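Local coordinates for protection of telomeres protein 1 (Schizosaccharomyces pombe, PDB 5USN) that binds single-stranded G-rich telomeric DNA and protects the 3' telomeric overhang, also regulating telomerase and telomere length, at residues Lys90-Lys95 with Leu102-His107. The protein carries 1 engineered substitution. Sequence-based numbering, arbitrary orientation.
With nucleotides of chain B.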
# COMPACT_ATOMS: atom_id res chain seq x y z
N LYS A 90 4.56 -8.77 -0.75
CA LYS A 90 4.29 -10.17 -1.04
C LYS A 90 3.68 -10.85 0.18
O LYS A 90 4.19 -10.72 1.29
CB LYS A 90 5.56 -10.90 -1.47
CG LYS A 90 6.08 -10.49 -2.84
CD LYS A 90 7.48 -11.02 -3.08
CE LYS A 90 7.94 -10.73 -4.50
NZ LYS A 90 9.42 -10.78 -4.63
N ASN A 91 2.57 -11.55 -0.05
CA ASN A 91 1.93 -12.40 0.96
C ASN A 91 1.52 -11.61 2.19
O ASN A 91 1.58 -12.12 3.32
CB ASN A 91 2.85 -13.56 1.34
CG ASN A 91 3.15 -14.47 0.17
OD1 ASN A 91 2.27 -14.77 -0.64
ND2 ASN A 91 4.40 -14.89 0.06
N VAL A 92 1.07 -10.38 1.99
CA VAL A 92 0.62 -9.55 3.10
C VAL A 92 -0.80 -9.95 3.49
O VAL A 92 -1.61 -10.38 2.66
CB VAL A 92 0.71 -8.06 2.74
CG1 VAL A 92 2.13 -7.71 2.34
CG2 VAL A 92 -0.28 -7.71 1.64
N ARG A 93 -1.10 -9.82 4.77
CA ARG A 93 -2.42 -10.12 5.29
C ARG A 93 -3.36 -8.95 5.02
O ARG A 93 -2.97 -7.78 5.13
CB ARG A 93 -2.35 -10.41 6.78
CG ARG A 93 -3.69 -10.43 7.50
CD ARG A 93 -3.53 -10.82 8.96
NE ARG A 93 -3.12 -12.21 9.12
CZ ARG A 93 -2.75 -12.75 10.28
NH1 ARG A 93 -2.73 -12.02 11.38
NH2 ARG A 93 -2.40 -14.03 10.34
N THR A 94 -4.59 -9.26 4.64
CA THR A 94 -5.63 -8.26 4.48
C THR A 94 -6.70 -8.48 5.54
O THR A 94 -6.93 -9.61 5.99
CB THR A 94 -6.26 -8.33 3.08
OG1 THR A 94 -6.93 -9.58 2.91
CG2 THR A 94 -5.20 -8.18 2.00
N LYS A 95 -7.34 -7.39 5.94
CA LYS A 95 -8.38 -7.46 6.96
C LYS A 95 -9.25 -6.21 6.85
O LYS A 95 -9.01 -5.33 6.01
CB LYS A 95 -7.78 -7.60 8.35
CG LYS A 95 -6.95 -6.41 8.81
CD LYS A 95 -6.46 -6.57 10.25
CE LYS A 95 -7.60 -6.51 11.25
NZ LYS A 95 -8.34 -5.21 11.19
N LEU A 102 -10.94 -1.88 4.13
CA LEU A 102 -9.87 -2.86 3.93
C LEU A 102 -8.52 -2.24 4.26
O LEU A 102 -8.27 -1.06 3.97
CB LEU A 102 -9.90 -3.34 2.48
CG LEU A 102 -8.97 -4.50 2.06
CD1 LEU A 102 -9.31 -5.76 2.82
CD2 LEU A 102 -9.06 -4.75 0.56
N GLU A 103 -7.65 -3.03 4.88
CA GLU A 103 -6.29 -2.60 5.17
C GLU A 103 -5.37 -3.81 5.03
O GLU A 103 -5.81 -4.96 5.08
CB GLU A 103 -6.16 -1.96 6.56
CG GLU A 103 -6.65 -2.83 7.72
CD GLU A 103 -6.44 -2.18 9.09
OE1 GLU A 103 -6.10 -0.97 9.15
OE2 GLU A 103 -6.60 -2.87 10.11
N CYS A 104 -4.08 -3.52 4.83
CA CYS A 104 -3.04 -4.53 4.73
C CYS A 104 -2.21 -4.54 6.01
O CYS A 104 -1.99 -3.50 6.64
CB CYS A 104 -2.13 -4.29 3.52
SG CYS A 104 -2.93 -4.61 1.95
N ILE A 105 -1.72 -5.72 6.38
CA ILE A 105 -1.02 -5.93 7.64
C ILE A 105 0.24 -6.73 7.37
O ILE A 105 0.18 -7.83 6.80
CB ILE A 105 -1.91 -6.66 8.66
CG1 ILE A 105 -3.19 -5.87 8.93
CG2 ILE A 105 -1.14 -6.91 9.95
CD1 ILE A 105 -2.98 -4.52 9.55
N LEU A 106 1.38 -6.20 7.80
CA LEU A 106 2.62 -6.96 7.87
C LEU A 106 2.91 -7.14 9.36
O LEU A 106 3.39 -6.22 10.03
CB LEU A 106 3.77 -6.26 7.16
CG LEU A 106 3.79 -6.37 5.63
CD1 LEU A 106 2.82 -5.38 5.01
CD2 LEU A 106 5.19 -6.17 5.09
N HIS A 107 2.60 -8.32 9.87
CA HIS A 107 2.74 -8.63 11.28
C HIS A 107 4.04 -9.38 11.53
O HIS A 107 4.64 -9.95 10.62
CB HIS A 107 1.55 -9.48 11.76
CG HIS A 107 1.35 -10.71 10.94
ND1 HIS A 107 2.02 -11.89 11.20
CD2 HIS A 107 0.57 -10.95 9.86
CE1 HIS A 107 1.65 -12.80 10.32
NE2 HIS A 107 0.77 -12.25 9.49
P G B 2 -2.99 -2.50 20.92
OP1 G B 2 -1.92 -2.20 21.91
OP2 G B 2 -4.32 -2.96 21.39
O5' G B 2 -3.22 -1.21 20.02
C5' G B 2 -2.23 -0.19 19.94
C4' G B 2 -2.33 0.55 18.63
O4' G B 2 -1.89 -0.30 17.54
C3' G B 2 -3.72 0.99 18.22
O3' G B 2 -4.14 2.17 18.87
C2' G B 2 -3.61 1.12 16.71
O2' G B 2 -3.02 2.36 16.35
C1' G B 2 -2.62 -0.00 16.37
N9 G B 2 -3.27 -1.24 15.89
C8 G B 2 -3.29 -2.46 16.52
N7 G B 2 -3.92 -3.38 15.84
C5 G B 2 -4.34 -2.73 14.69
C6 G B 2 -5.08 -3.21 13.57
O6 G B 2 -5.52 -4.34 13.36
N1 G B 2 -5.29 -2.21 12.63
C2 G B 2 -4.85 -0.92 12.74
N2 G B 2 -5.15 -0.11 11.71
N3 G B 2 -4.16 -0.45 13.77
C4 G B 2 -3.94 -1.41 14.70
O5' G B 1 1.89 -4.17 19.78
C5' G B 1 1.21 -2.94 19.56
C4' G B 1 -0.20 -3.15 19.07
O4' G B 1 -0.16 -3.79 17.76
C3' G B 1 -1.08 -4.04 19.95
O3' G B 1 -2.43 -3.60 19.88
C2' G B 1 -0.96 -5.40 19.27
O2' G B 1 -2.03 -6.28 19.53
C1' G B 1 -0.90 -5.00 17.80
N9 G B 1 -0.24 -5.97 16.93
C8 G B 1 -0.85 -6.83 16.04
N7 G B 1 -0.00 -7.59 15.41
C5 G B 1 1.24 -7.22 15.91
C6 G B 1 2.53 -7.71 15.59
O6 G B 1 2.84 -8.59 14.78
N1 G B 1 3.51 -7.05 16.33
C2 G B 1 3.28 -6.06 17.25
N2 G B 1 4.36 -5.55 17.86
N3 G B 1 2.08 -5.60 17.55
C4 G B 1 1.11 -6.23 16.85
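Glu103 and Lys95, paired across two antiparallel strands, illustrate how a sheet can present a charged pair to a nucleic acid base. The CB of Glu103 leaves the sheet on the face it shares with Lys95, Arg93 and Ile105. Its CG sits between the backbone N and the carbonyl carbon (chi1 55°) and packs against Lys95 CG at 3.8 Å; from there the extended chain carries CD to the Watson-Crick edge of guanine G2 of chain B. OE1 accepts a hydrogen bond from N2 of G2 at 2.9 Å and also forms a salt bridge with Arg66. OE2 takes the N1 hydrogen of G2 in an almost straight bond (174°), and Lys95 NZ meets Glu103 OE2 at 3.1 Å on the anti side of the carboxylate, somewhat out of its plane. Lys95 runs alongside Glu103, and its bends at chi3 and chi4 turn NZ back to the carboxylate, while its CD rests on Ile105 CG1 at 3.6 Å. Two bonds to the base and two basic partners thus fix the rotation of the carboxylate and probably favour its ionised form. The strands form a beta hairpin within the OB fold of this DNA-binding domain of Pot1, with Arg93–Ile105 and Lys95–Glu103 as hydrogen-bonded pairs and Thr94–Cys104 as the non-hydrogen-bonded pair between them. Further along the strands, Val92 CG1 meets Leu106 CD1 at 3.6 Å, while Cys104, on the face it shares with Thr94, touches Ile65 and Cys67 of strand 65-69. Near the end of strand 102-106 the guanidinium of Arg93 lies over the His107 ring, planes 27° apart, with His107 NE2 3.6 Å from Arg93 CZ; that ring nitrogen is hydrogen-bonded to Arg14. The CB of His107 approaches O6 of guanine G1 of chain B at 3.4 Å.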